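Local coordinates for hypothetical acetyltransferase (Shewanella oneidensis, PDB 1T82), which probably acts as a hotdog-fold thioesterase or acyl-group transferase, although its substrate and precise reaction remain to be established, at residues M32-L37 with I65-T70; N16-T21 with T72-V77; L79-L84 with S119-G124. All blocks are in the same frame, centred on the assembly; numbering follows the deposited sequence.

Overall arrangement
From the N terminus, helix 12-25 carries the first segment of contact 2, N16-T21, and the chain then passes through M32-L37, where the first strand begins. Both await helix 62-84. Its I65-T70 turns close contact 1, and the next turns, T72-V77, close contact 2, so contact 1 is nested in the larger loop. The two touch where P36 packs on L18 and R19. Contact 3 follows in series: L79-L84, in the C-terminal part of the same helix, meets S119-G124 between strands 108-112 and 127-137. One long helix thus gathers the N-terminal helix, the first strand and a distant loop.

Contact 1. Residues M32-L37 with I65-T70; sequences MQIAPL and IYTIMT
M32 and T67 meet at about a right angle, the selenium end of the one lying across the methyl branch of the other. M32 is a selenomethionine whose chain is extended beyond CG, which carries SE to 3.6 Å from T67 CG2. Its terminal methyl continues past the threonine, with CE 3.8 Å from T67 OG1, a van der Waals approach. That hydroxyl has its polar partner within the helix: with OG1 beside the backbone N (chi1 -63°), it is hydrogen-bonded to the carbonyl oxygen of G63 one turn earlier, and the same rotation leaves CG2 anti to N and facing M32 and I34.

I34 approaches I68 obliquely and uses two branches. The longer one lays its end on the helix backbone, CD1 being 4.0 Å from I68 CA, and also reaches T67 CG2 at 4.2 Å. The shorter branch meets the extended arm of I68, CG2 to CG1 at 4.0 Å. I68 CG1 is anti to its own N (chi1 -179°), and both isoleucines also pack on V46 of the neighbouring strand 43-47. Between M32 and I34, Q33 ends the preceding helix in a Schellman motif with positive phi, and the chain turns there into the edge strand.

M32 additionally packs on V28 of the second subunit, and T67 on G63 of that subunit, so the patch borders the dimer interface. This is the central helix of a hotdog fold held against the entry to its first strand. The chemistry is wholly apolar across the segments: four buried residues meet through methyl, methylene, methine and selenium surfaces, while the one hydroxyl among them is satisfied inside its own helix, consistent with cohesion from shape and burial.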
HETATM    1  N   MSE B  32       1.214  11.750  -3.933  1.00  7.75           N
HETATM    2  CA  MSE B  32       1.178  10.790  -5.034  1.00  8.75           C
HETATM    3  C   MSE B  32       0.391  11.302  -6.239  1.00  7.09           C
HETATM    4  O   MSE B  32       0.392  10.673  -7.303  1.00  5.80           O
HETATM    5  CB  MSE B  32       0.568   9.466  -4.557  1.00  8.43           C
HETATM    6  CG  MSE B  32       1.426   8.684  -3.582  1.00  7.61           C
HETATM    7 SE   MSE B  32       0.638   6.976  -3.169  1.00 16.41          SE
HETATM    8  CE  MSE B  32       2.037   6.231  -2.069  1.00 12.33           C
ATOM      9  N   GLN B  33      -0.281  12.437  -6.064  1.00  6.96           N
ATOM     10  CA  GLN B  33      -1.081  13.055  -7.122  1.00  8.13           C
ATOM     11  C   GLN B  33      -2.147  12.119  -7.687  1.00  8.74           C
ATOM     12  O   GLN B  33      -2.398  12.091  -8.895  1.00  9.05           O
ATOM     13  CB  GLN B  33      -0.165  13.559  -8.245  1.00 10.09           C
ATOM     14  CG  GLN B  33       0.779  14.671  -7.799  1.00 13.14           C
ATOM     15  CD  GLN B  33       0.075  16.000  -7.556  1.00 17.13           C
ATOM     16  OE1 GLN B  33      -1.153  16.067  -7.471  1.00 18.73           O
ATOM     17  NE2 GLN B  33       0.861  17.068  -7.437  1.00 18.79           N
ATOM     18  N   ILE B  34      -2.775  11.352  -6.801  1.00  8.04           N
ATOM     19  CA  ILE B  34      -3.824  10.424  -7.207  1.00  8.67           C
ATOM     20  C   ILE B  34      -5.105  11.202  -7.476  1.00 10.20           C
ATOM     21  O   ILE B  34      -5.497  12.064  -6.687  1.00 10.75           O
ATOM     22  CB  ILE B  34      -4.080   9.376  -6.105  1.00  9.27           C
ATOM     23  CG1 ILE B  34      -2.778   8.620  -5.820  1.00 12.57           C
ATOM     24  CG2 ILE B  34      -5.190   8.420  -6.529  1.00  8.93           C
ATOM     25  CD1 ILE B  34      -2.853   7.658  -4.652  1.00 16.51           C
ATOM     26  N   ALA B  35      -5.751  10.909  -8.597  1.00  8.80           N
ATOM     27  CA  ALA B  35      -6.979  11.604  -8.936  1.00 10.16           C
ATOM     28  C   ALA B  35      -7.904  10.742  -9.775  1.00  8.56           C
ATOM     29  O   ALA B  35      -7.457   9.917 -10.565  1.00  8.29           O
ATOM     30  CB  ALA B  35      -6.663  12.896  -9.679  1.00 11.72           C
ATOM     31  N   PRO B  36      -9.221  10.926  -9.605  1.00 10.63           N
ATOM     32  CA  PRO B  36     -10.214  10.158 -10.361  1.00 11.08           C
ATOM     33  C   PRO B  36     -10.196  10.560 -11.832  1.00 12.35           C
ATOM     34  O   PRO B  36      -9.899  11.710 -12.168  1.00 14.47           O
ATOM     35  CB  PRO B  36     -11.536  10.541  -9.692  1.00 11.60           C
ATOM     36  CG  PRO B  36     -11.129  10.916  -8.304  1.00 13.94           C
ATOM     37  CD  PRO B  36      -9.868  11.705  -8.538  1.00 10.80           C
ATOM     38  N   LEU B  37     -10.506   9.608 -12.703  1.00 11.49           N
ATOM     39  CA  LEU B  37     -10.554   9.864 -14.139  1.00 12.91           C
ATOM     40  C   LEU B  37     -11.998   9.912 -14.624  1.00 13.11           C
ATOM     41  O   LEU B  37     -12.375  10.797 -15.391  1.00 13.98           O
ATOM     42  CB  LEU B  37      -9.811   8.768 -14.911  1.00 14.55           C
ATOM     43  CG  LEU B  37      -8.281   8.762 -14.875  1.00 15.81           C
ATOM     44  CD1 LEU B  37      -7.751   7.518 -15.581  1.00 17.88           C
ATOM     45  CD2 LEU B  37      -7.754  10.018 -15.546  1.00 17.50           C
ATOM     46  N   ILE B  65       1.546   1.526  -6.018  1.00  4.37           N
ATOM     47  CA  ILE B  65       0.594   0.698  -6.744  1.00  3.80           C
ATOM     48  C   ILE B  65      -0.517   0.284  -5.773  1.00  4.22           C
ATOM     49  O   ILE B  65      -1.697   0.466  -6.053  1.00  3.04           O
ATOM     50  CB  ILE B  65       1.288  -0.564  -7.324  1.00  4.66           C
ATOM     51  CG1 ILE B  65       2.247  -0.154  -8.446  1.00  6.15           C
ATOM     52  CG2 ILE B  65       0.243  -1.549  -7.850  1.00  5.72           C
ATOM     53  CD1 ILE B  65       3.025  -1.312  -9.045  1.00  7.50           C
ATOM     54  N   TYR B  66      -0.131  -0.260  -4.624  1.00  4.18           N
ATOM     55  CA  TYR B  66      -1.103  -0.688  -3.623  1.00  4.57           C
ATOM     56  C   TYR B  66      -1.967   0.470  -3.143  1.00  4.66           C
ATOM     57  O   TYR B  66      -3.195   0.363  -3.058  1.00  3.81           O
ATOM     58  CB  TYR B  66      -0.403  -1.290  -2.405  1.00  4.76           C
ATOM     59  CG  TYR B  66      -1.357  -1.661  -1.288  1.00  5.23           C
ATOM     60  CD1 TYR B  66      -1.941  -2.930  -1.230  1.00  6.36           C
ATOM     61  CD2 TYR B  66      -1.688  -0.736  -0.289  1.00  5.41           C
ATOM     62  CE1 TYR B  66      -2.821  -3.268  -0.203  1.00  6.50           C
ATOM     63  CE2 TYR B  66      -2.573  -1.069   0.735  1.00  6.11           C
ATOM     64  CZ  TYR B  66      -3.130  -2.333   0.771  1.00  6.73           C
ATOM     65  OH  TYR B  66      -3.981  -2.678   1.794  1.00  7.81           O
ATOM     66  N   THR B  67      -1.326   1.587  -2.822  1.00  4.72           N
ATOM     67  CA  THR B  67      -2.065   2.732  -2.322  1.00  5.11           C
ATOM     68  C   THR B  67      -3.107   3.253  -3.295  1.00  4.10           C
ATOM     69  O   THR B  67      -4.237   3.528  -2.898  1.00  4.77           O
ATOM     70  CB  THR B  67      -1.119   3.875  -1.924  1.00  4.15           C
ATOM     71  OG1 THR B  67      -0.272   3.431  -0.855  1.00  5.35           O
ATOM     72  CG2 THR B  67      -1.922   5.086  -1.459  1.00  6.27           C
ATOM     73  N   ILE B  68      -2.751   3.389  -4.570  1.00  4.89           N
ATOM     74  CA  ILE B  68      -3.736   3.887  -5.519  1.00  5.15           C
ATOM     75  C   ILE B  68      -4.889   2.895  -5.662  1.00  5.36           C
ATOM     76  O   ILE B  68      -6.042   3.298  -5.800  1.00  4.56           O
ATOM     77  CB  ILE B  68      -3.102   4.200  -6.914  1.00  7.98           C
ATOM     78  CG1 ILE B  68      -4.168   4.740  -7.867  1.00 10.44           C
ATOM     79  CG2 ILE B  68      -2.458   2.966  -7.501  1.00  8.87           C
ATOM     80  CD1 ILE B  68      -3.585   5.350  -9.134  1.00 15.64           C
HETATM   81  N   MSE B  69      -4.590   1.602  -5.608  1.00  4.05           N
HETATM   82  CA  MSE B  69      -5.647   0.607  -5.732  1.00  3.53           C
HETATM   83  C   MSE B  69      -6.559   0.624  -4.512  1.00  3.82           C
HETATM   84  O   MSE B  69      -7.773   0.550  -4.650  1.00  4.92           O
HETATM   85  CB  MSE B  69      -5.046  -0.785  -5.946  1.00  5.38           C
HETATM   86  CG  MSE B  69      -4.280  -0.869  -7.255  1.00  7.35           C
HETATM   87 SE   MSE B  69      -3.425  -2.555  -7.628  1.00 14.77          SE
HETATM   88  CE  MSE B  69      -4.793  -3.372  -8.723  1.00  7.48           C
ATOM     89  N   THR B  70      -5.989   0.739  -3.320  1.00  4.08           N
ATOM     90  CA  THR B  70      -6.835   0.768  -2.142  1.00  6.44           C
ATOM     91  C   THR B  70      -7.684   2.041  -2.097  1.00  5.57           C
ATOM     92  O   THR B  70      -8.828   1.998  -1.653  1.00  7.23           O
ATOM     93  CB  THR B  70      -6.030   0.623  -0.838  1.00 10.55           C
ATOM     94  OG1 THR B  70      -6.948   0.453   0.251  1.00 16.18           O
ATOM     95  CG2 THR B  70      -5.171   1.848  -0.592  1.00 14.65           C
TER

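Contact 2. Residues N16-T21 with T72-V77; sequences NRLRQT and TGWGMV
L18 sets its two methyls against the T72-V77 turns of helix 62-84 at the point where G75 has no side chain. CD1 lies 3.9 Å from G75 CA and CD2 4.1 Å from the same atom, so the fork of the leucine rests directly on backbone. The CD1 methyl also comes to the edge of the W74 indole, near its plane, 4.1 Å from CZ3. Leucine and tryptophan run past each other in opposite directions, each with CG anti to its backbone N; for L18 (chi1 176°) this sends the fork out toward G75. One turn later T21 adds a lighter touch, its CG2 standing 4.3 Å from W74 CH2.

What positions these groups lies a step further out. The T21 hydroxyl turns back into its own helix and donates to the carbonyl of R17, OG1 to O at 2.7 Å, from above the carbonyl plane. R17 O also receives the backbone N of T21 at 2.9 Å, from the other face, so two bonds grip that oxygen and T21 offers its methyl to the indole. The W74 ring is fixed at its polar edge by a hydrogen bond from NE1 to the carbonyl oxygen of I90. W78 and W22 also meet the indole, W78 with its plane turned only about 15° from it, and W78 is touched by R17, L18 and T21 as well. The CD2 methyl of L18 also packs on P36 of strand 35-40.

The helix segments cross at 129° with their axes 11.1 Å apart. Here the N-terminal helix lies on the central hotdog helix through aliphatic-aromatic and leucine-on-glycine packing, and the hydroxyl and indole N-H are each paired away from the interface, leaving it to dispersion and burial.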
ATOM      1  N   ASN B  16     -15.005  15.417  -8.206  1.00 13.57           N
ATOM      2  CA  ASN B  16     -14.194  16.505  -7.676  1.00 13.07           C
ATOM      3  C   ASN B  16     -14.211  16.442  -6.155  1.00 13.15           C
ATOM      4  O   ASN B  16     -13.198  16.681  -5.500  1.00 10.62           O
ATOM      5  CB  ASN B  16     -14.726  17.859  -8.156  1.00 13.85           C
ATOM      6  CG  ASN B  16     -14.261  18.196  -9.556  1.00 14.82           C
ATOM      7  OD1 ASN B  16     -15.067  18.433 -10.458  1.00 19.28           O
ATOM      8  ND2 ASN B  16     -12.948  18.220  -9.745  1.00 15.86           N
ATOM      9  N   ARG B  17     -15.376  16.110  -5.604  1.00 12.91           N
ATOM     10  CA  ARG B  17     -15.556  15.994  -4.163  1.00 14.24           C
ATOM     11  C   ARG B  17     -14.673  14.872  -3.635  1.00 12.41           C
ATOM     12  O   ARG B  17     -14.052  14.995  -2.582  1.00 12.45           O
ATOM     13  CB  ARG B  17     -17.021  15.677  -3.842  1.00 16.49           C
ATOM     14  CG  ARG B  17     -17.333  15.592  -2.357  1.00 22.26           C
ATOM     15  CD  ARG B  17     -17.951  16.882  -1.848  1.00 25.72           C
ATOM     16  NE  ARG B  17     -19.245  17.143  -2.471  1.00 27.39           N
ATOM     17  CZ  ARG B  17     -20.316  16.369  -2.326  1.00 28.94           C
ATOM     18  NH1 ARG B  17     -21.454  16.686  -2.931  1.00 30.54           N
ATOM     19  NH2 ARG B  17     -20.252  15.280  -1.571  1.00 29.23           N
ATOM     20  N   LEU B  18     -14.632  13.768  -4.373  1.00 11.48           N
ATOM     21  CA  LEU B  18     -13.822  12.624  -3.977  1.00 10.62           C
ATOM     22  C   LEU B  18     -12.345  13.007  -3.966  1.00 10.40           C
ATOM     23  O   LEU B  18     -11.629  12.739  -3.002  1.00  9.80           O
ATOM     24  CB  LEU B  18     -14.060  11.453  -4.940  1.00 10.48           C
ATOM     25  CG  LEU B  18     -13.215  10.195  -4.718  1.00 10.75           C
ATOM     26  CD1 LEU B  18     -13.419   9.680  -3.306  1.00 11.23           C
ATOM     27  CD2 LEU B  18     -13.595   9.127  -5.737  1.00 12.18           C
ATOM     28  N   ARG B  19     -11.899  13.654  -5.038  1.00 11.14           N
ATOM     29  CA  ARG B  19     -10.505  14.075  -5.162  1.00 12.39           C
ATOM     30  C   ARG B  19     -10.120  15.032  -4.023  1.00 11.38           C
ATOM     31  O   ARG B  19      -9.061  14.894  -3.413  1.00 10.20           O
ATOM     32  CB  ARG B  19     -10.304  14.745  -6.527  1.00 13.47           C
ATOM     33  CG  ARG B  19      -8.863  14.888  -6.985  1.00 20.12           C
ATOM     34  CD  ARG B  19      -8.235  16.166  -6.483  1.00 23.82           C
ATOM     35  NE  ARG B  19      -9.080  17.336  -6.716  1.00 27.20           N
ATOM     36  CZ  ARG B  19      -9.550  17.712  -7.902  1.00 25.64           C
ATOM     37  NH1 ARG B  19     -10.311  18.795  -7.995  1.00 27.30           N
ATOM     38  NH2 ARG B  19      -9.268  17.012  -8.992  1.00 28.62           N
ATOM     39  N   GLN B  20     -10.996  15.992  -3.739  1.00 11.23           N
ATOM     40  CA  GLN B  20     -10.766  16.971  -2.683  1.00 12.32           C
ATOM     41  C   GLN B  20     -10.719  16.300  -1.313  1.00 11.53           C
ATOM     42  O   GLN B  20      -9.928  16.685  -0.447  1.00 12.33           O
ATOM     43  CB  GLN B  20     -11.873  18.028  -2.709  1.00 16.03           C
ATOM     44  CG  GLN B  20     -11.767  19.089  -1.629  1.00 22.02           C
ATOM     45  CD  GLN B  20     -10.404  19.744  -1.590  1.00 25.89           C
ATOM     46  OE1 GLN B  20      -9.897  20.216  -2.608  1.00 29.30           O
ATOM     47  NE2 GLN B  20      -9.802  19.783  -0.407  1.00 28.96           N
ATOM     48  N   THR B  21     -11.568  15.297  -1.125  1.00 11.48           N
ATOM     49  CA  THR B  21     -11.614  14.563   0.135  1.00 11.63           C
ATOM     50  C   THR B  21     -10.278  13.863   0.349  1.00 10.70           C
ATOM     51  O   THR B  21      -9.735  13.876   1.451  1.00 10.63           O
ATOM     52  CB  THR B  21     -12.740  13.511   0.126  1.00 12.07           C
ATOM     53  OG1 THR B  21     -14.007  14.168  -0.021  1.00 13.48           O
ATOM     54  CG2 THR B  21     -12.734  12.707   1.421  1.00 13.80           C
ATOM     55  N   THR B  72      -8.795   3.591  -4.693  1.00  6.56           N
ATOM     56  CA  THR B  72      -9.802   3.443  -5.734  1.00  6.71           C
ATOM     57  C   THR B  72     -10.974   2.625  -5.185  1.00  6.14           C
ATOM     58  O   THR B  72     -12.133   2.970  -5.405  1.00  5.01           O
ATOM     59  CB  THR B  72      -9.205   2.776  -6.997  1.00  7.10           C
ATOM     60  OG1 THR B  72      -8.241   3.661  -7.582  1.00  7.70           O
ATOM     61  CG2 THR B  72     -10.291   2.486  -8.029  1.00  8.27           C
ATOM     62  N   GLY B  73     -10.663   1.560  -4.450  1.00  6.79           N
ATOM     63  CA  GLY B  73     -11.707   0.740  -3.863  1.00  5.85           C
ATOM     64  C   GLY B  73     -12.472   1.558  -2.838  1.00  5.46           C
ATOM     65  O   GLY B  73     -13.704   1.595  -2.841  1.00  4.90           O
ATOM     66  N   TRP B  74     -11.730   2.228  -1.958  1.00  4.58           N
ATOM     67  CA  TRP B  74     -12.323   3.072  -0.927  1.00  6.70           C
ATOM     68  C   TRP B  74     -13.223   4.110  -1.604  1.00  7.14           C
ATOM     69  O   TRP B  74     -14.360   4.339  -1.180  1.00  7.19           O
ATOM     70  CB  TRP B  74     -11.211   3.782  -0.141  1.00  8.48           C
ATOM     71  CG  TRP B  74     -11.690   4.570   1.048  1.00  9.04           C
ATOM     72  CD1 TRP B  74     -11.763   4.141   2.342  1.00 11.13           C
ATOM     73  CD2 TRP B  74     -12.158   5.923   1.046  1.00 11.14           C
ATOM     74  NE1 TRP B  74     -12.248   5.148   3.149  1.00 13.17           N
ATOM     75  CE2 TRP B  74     -12.500   6.252   2.377  1.00 12.16           C
ATOM     76  CE3 TRP B  74     -12.325   6.891   0.046  1.00 10.17           C
ATOM     77  CZ2 TRP B  74     -12.998   7.511   2.736  1.00 13.29           C
ATOM     78  CZ3 TRP B  74     -12.819   8.142   0.401  1.00 11.22           C
ATOM     79  CH2 TRP B  74     -13.150   8.439   1.737  1.00 12.84           C
ATOM     80  N   GLY B  75     -12.703   4.722  -2.667  1.00  6.68           N
ATOM     81  CA  GLY B  75     -13.452   5.733  -3.394  1.00  7.67           C
ATOM     82  C   GLY B  75     -14.756   5.225  -3.971  1.00  7.01           C
ATOM     83  O   GLY B  75     -15.749   5.956  -4.018  1.00  7.10           O
HETATM   84  N   MSE B  76     -14.766   3.974  -4.420  1.00  7.70           N
HETATM   85  CA  MSE B  76     -15.986   3.409  -4.974  1.00  6.83           C
HETATM   86  C   MSE B  76     -17.042   3.267  -3.881  1.00  6.71           C
HETATM   87  O   MSE B  76     -18.207   3.591  -4.103  1.00  5.07           O
HETATM   88  CB  MSE B  76     -15.723   2.046  -5.620  1.00  9.92           C
HETATM   89  CG  MSE B  76     -16.989   1.380  -6.159  1.00 10.73           C
HETATM   90 SE   MSE B  76     -17.956   2.489  -7.423  1.00 19.58          SE
HETATM   91  CE  MSE B  76     -17.312   1.691  -9.064  1.00 12.06           C
ATOM     92  N   VAL B  77     -16.646   2.784  -2.705  1.00  6.93           N
ATOM     93  CA  VAL B  77     -17.615   2.638  -1.624  1.00  6.59           C
ATOM     94  C   VAL B  77     -18.147   4.014  -1.253  1.00  6.88           C
ATOM     95  O   VAL B  77     -19.349   4.194  -1.046  1.00  7.43           O
ATOM     96  CB  VAL B  77     -16.999   2.003  -0.362  1.00  4.36           C
ATOM     97  CG1 VAL B  77     -18.085   1.819   0.702  1.00  8.92           C
ATOM     98  CG2 VAL B  77     -16.364   0.668  -0.707  1.00  5.39           C
TER

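Contact 3. Residues L79-L84 with S119-G124; sequences LQQQLL and SPLQRG
Q81 and L121 are brought together by similar first torsions: in each, CG lies beside the backbone N, with chi1 -66° for Q81 and -67° for L121. The glutamine chain is then extended through chi2, so that its amide end reaches out from the helix while its stem leaves to one side. L121 meets it at about a right angle with a single methyl; Q81 CD lies 4.2 Å from L121 CD1, and the amide carbon and one of its two terminal atoms come up to that methyl. The backbones stay well apart, the Q81 and L121 CA atoms being 9.1 Å from each other, and the gap is spanned by side chains.

A second, looser touch lies toward solvent. Q122 reaches back to the C-terminal part of helix 62-84, where its NE2 is 4.5 Å from L84 O, too far for a hydrogen bond, and L84 leaves the backbone with CB on the loop side. The loop is tightened from within: R123 N bonds to P120 O at 2.8 Å, and the R123 guanidinium makes a weak in-plane bond with S119 OG.

Beyond the pair, L121 packs on P153, the last modelled residue, and both Q81 and Q122 touch V86 in the loop that follows. The other flank of L79-L84 faces F39 of strand 35-40 and L14 of helix 12-25, so the C-terminal part of the central helix sits between those elements and the loop linking strands 108-112 and 127-137.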
ATOM      1  N   LEU B  79     -18.378   6.696  -3.113  1.00  6.20           N
ATOM      2  CA  LEU B  79     -19.284   7.160  -4.161  1.00  7.47           C
ATOM      3  C   LEU B  79     -20.665   6.545  -4.035  1.00  7.32           C
ATOM      4  O   LEU B  79     -21.673   7.243  -4.142  1.00  7.29           O
ATOM      5  CB  LEU B  79     -18.713   6.828  -5.543  1.00  6.49           C
ATOM      6  CG  LEU B  79     -17.568   7.716  -6.043  1.00  7.86           C
ATOM      7  CD1 LEU B  79     -16.903   7.072  -7.244  1.00  9.45           C
ATOM      8  CD2 LEU B  79     -18.113   9.093  -6.405  1.00 11.71           C
ATOM      9  N   GLN B  80     -20.715   5.236  -3.810  1.00  6.85           N
ATOM     10  CA  GLN B  80     -21.996   4.557  -3.680  1.00  8.32           C
ATOM     11  C   GLN B  80     -22.759   5.085  -2.468  1.00  9.12           C
ATOM     12  O   GLN B  80     -23.984   5.201  -2.507  1.00  9.80           O
ATOM     13  CB  GLN B  80     -21.787   3.045  -3.572  1.00  8.87           C
ATOM     14  CG  GLN B  80     -21.223   2.397  -4.841  1.00  9.60           C
ATOM     15  CD  GLN B  80     -22.100   2.609  -6.066  1.00  9.10           C
ATOM     16  OE1 GLN B  80     -23.322   2.719  -5.957  1.00  9.48           O
ATOM     17  NE2 GLN B  80     -21.479   2.648  -7.241  1.00 10.08           N
ATOM     18  N   GLN B  81     -22.040   5.411  -1.396  1.00 10.25           N
ATOM     19  CA  GLN B  81     -22.686   5.944  -0.202  1.00  9.95           C
ATOM     20  C   GLN B  81     -23.242   7.331  -0.497  1.00  9.98           C
ATOM     21  O   GLN B  81     -24.333   7.677  -0.051  1.00 10.41           O
ATOM     22  CB  GLN B  81     -21.701   6.007   0.968  1.00  9.49           C
ATOM     23  CG  GLN B  81     -21.255   4.636   1.436  1.00 11.00           C
ATOM     24  CD  GLN B  81     -20.428   4.676   2.702  1.00 11.15           C
ATOM     25  OE1 GLN B  81     -20.087   5.746   3.209  1.00 15.86           O
ATOM     26  NE2 GLN B  81     -20.095   3.504   3.218  1.00 11.94           N
ATOM     27  N   GLN B  82     -22.493   8.125  -1.254  1.00  9.62           N
ATOM     28  CA  GLN B  82     -22.954   9.463  -1.602  1.00 10.43           C
ATOM     29  C   GLN B  82     -24.235   9.379  -2.423  1.00 10.66           C
ATOM     30  O   GLN B  82     -25.165  10.159  -2.216  1.00 11.18           O
ATOM     31  CB  GLN B  82     -21.883  10.209  -2.399  1.00 11.20           C
ATOM     32  CG  GLN B  82     -20.624  10.524  -1.611  1.00 16.60           C
ATOM     33  CD  GLN B  82     -20.873  11.516  -0.490  1.00 20.81           C
ATOM     34  OE1 GLN B  82     -21.361  12.622  -0.724  1.00 25.08           O
ATOM     35  NE2 GLN B  82     -20.527  11.129   0.731  1.00 23.34           N
ATOM     36  N   LEU B  83     -24.288   8.429  -3.354  1.00 10.83           N
ATOM     37  CA  LEU B  83     -25.465   8.267  -4.204  1.00 12.05           C
ATOM     38  C   LEU B  83     -26.731   7.939  -3.415  1.00 14.00           C
ATOM     39  O   LEU B  83     -27.830   8.342  -3.802  1.00 14.56           O
ATOM     40  CB  LEU B  83     -25.208   7.186  -5.263  1.00 12.26           C
ATOM     41  CG  LEU B  83     -24.184   7.561  -6.345  1.00 13.11           C
ATOM     42  CD1 LEU B  83     -23.928   6.367  -7.260  1.00 13.93           C
ATOM     43  CD2 LEU B  83     -24.701   8.749  -7.142  1.00 15.05           C
ATOM     44  N   LEU B  84     -26.574   7.217  -2.309  1.00 15.15           N
ATOM     45  CA  LEU B  84     -27.707   6.839  -1.462  1.00 15.07           C
ATOM     46  C   LEU B  84     -27.912   7.833  -0.328  1.00 16.61           C
ATOM     47  O   LEU B  84     -28.886   7.745   0.423  1.00 15.90           O
ATOM     48  CB  LEU B  84     -27.475   5.452  -0.863  1.00 16.94           C
ATOM     49  CG  LEU B  84     -27.531   4.263  -1.816  1.00 17.89           C
ATOM     50  CD1 LEU B  84     -27.175   2.996  -1.063  1.00 20.59           C
ATOM     51  CD2 LEU B  84     -28.926   4.158  -2.419  1.00 20.15           C
ATOM     52  N   SER B 119     -28.097  -1.437   2.320  1.00 17.49           N
ATOM     53  CA  SER B 119     -29.238  -1.160   3.192  1.00 19.19           C
ATOM     54  C   SER B 119     -28.911  -1.250   4.687  1.00 19.15           C
ATOM     55  O   SER B 119     -29.443  -0.476   5.483  1.00 18.69           O
ATOM     56  CB  SER B 119     -30.418  -2.087   2.854  1.00 18.18           C
ATOM     57  OG  SER B 119     -30.096  -3.454   3.036  1.00 24.09           O
ATOM     58  N   PRO B 120     -28.037  -2.191   5.092  1.00 19.97           N
ATOM     59  CA  PRO B 120     -27.698  -2.300   6.515  1.00 20.26           C
ATOM     60  C   PRO B 120     -27.254  -0.966   7.117  1.00 20.52           C
ATOM     61  O   PRO B 120     -27.569  -0.659   8.264  1.00 19.43           O
ATOM     62  CB  PRO B 120     -26.585  -3.342   6.519  1.00 21.97           C
ATOM     63  CG  PRO B 120     -27.005  -4.257   5.419  1.00 21.20           C
ATOM     64  CD  PRO B 120     -27.416  -3.288   4.327  1.00 20.82           C
ATOM     65  N   LEU B 121     -26.519  -0.179   6.337  1.00 20.71           N
ATOM     66  CA  LEU B 121     -26.049   1.120   6.805  1.00 21.73           C
ATOM     67  C   LEU B 121     -27.228   2.016   7.157  1.00 23.33           C
ATOM     68  O   LEU B 121     -27.171   2.788   8.114  1.00 23.13           O
ATOM     69  CB  LEU B 121     -25.203   1.802   5.730  1.00 21.13           C
ATOM     70  CG  LEU B 121     -23.865   1.149   5.398  1.00 20.63           C
ATOM     71  CD1 LEU B 121     -23.186   1.948   4.299  1.00 20.11           C
ATOM     72  CD2 LEU B 121     -22.990   1.097   6.646  1.00 21.11           C
ATOM     73  N   GLN B 122     -28.295   1.904   6.372  1.00 25.41           N
ATOM     74  CA  GLN B 122     -29.502   2.697   6.579  1.00 27.36           C
ATOM     75  C   GLN B 122     -30.312   2.126   7.741  1.00 28.03           C
ATOM     76  O   GLN B 122     -31.369   2.651   8.092  1.00 29.38           O
ATOM     77  CB  GLN B 122     -30.346   2.694   5.300  1.00 28.58           C
ATOM     78  CG  GLN B 122     -29.596   3.174   4.059  1.00 29.02           C
ATOM     79  CD  GLN B 122     -30.364   2.929   2.770  1.00 30.19           C
ATOM     80  OE1 GLN B 122     -30.674   1.788   2.426  1.00 30.31           O
ATOM     81  NE2 GLN B 122     -30.669   4.002   2.046  1.00 28.29           N
ATOM     82  N   ARG B 123     -29.802   1.048   8.330  1.00 28.19           N
ATOM     83  CA  ARG B 123     -30.453   0.380   9.452  1.00 28.83           C
ATOM     84  C   ARG B 123     -29.634   0.597  10.720  1.00 28.54           C
ATOM     85  O   ARG B 123     -30.047   0.206  11.811  1.00 29.35           O
ATOM     86  CB  ARG B 123     -30.552  -1.124   9.183  1.00 28.91           C
ATOM     87  CG  ARG B 123     -31.944  -1.715   9.314  1.00 31.02           C
ATOM     88  CD  ARG B 123     -32.643  -1.774   7.964  1.00 30.29           C
ATOM     89  NE  ARG B 123     -31.854  -2.507   6.977  1.00 32.12           N
ATOM     90  CZ  ARG B 123     -31.484  -3.778   7.099  1.00 31.79           C
ATOM     91  NH1 ARG B 123     -30.764  -4.355   6.144  1.00 31.26           N
ATOM     92  NH2 ARG B 123     -31.834  -4.476   8.171  1.00 33.24           N
ATOM     93  N   GLY B 124     -28.467   1.214  10.568  1.00 28.49           N
ATOM     94  CA  GLY B 124     -27.602   1.452  11.708  1.00 28.38           C
ATOM     95  C   GLY B 124     -26.695   0.260  11.949  1.00 28.34           C
ATOM     96  O   GLY B 124     -26.202   0.056  13.058  1.00 28.92           O
TER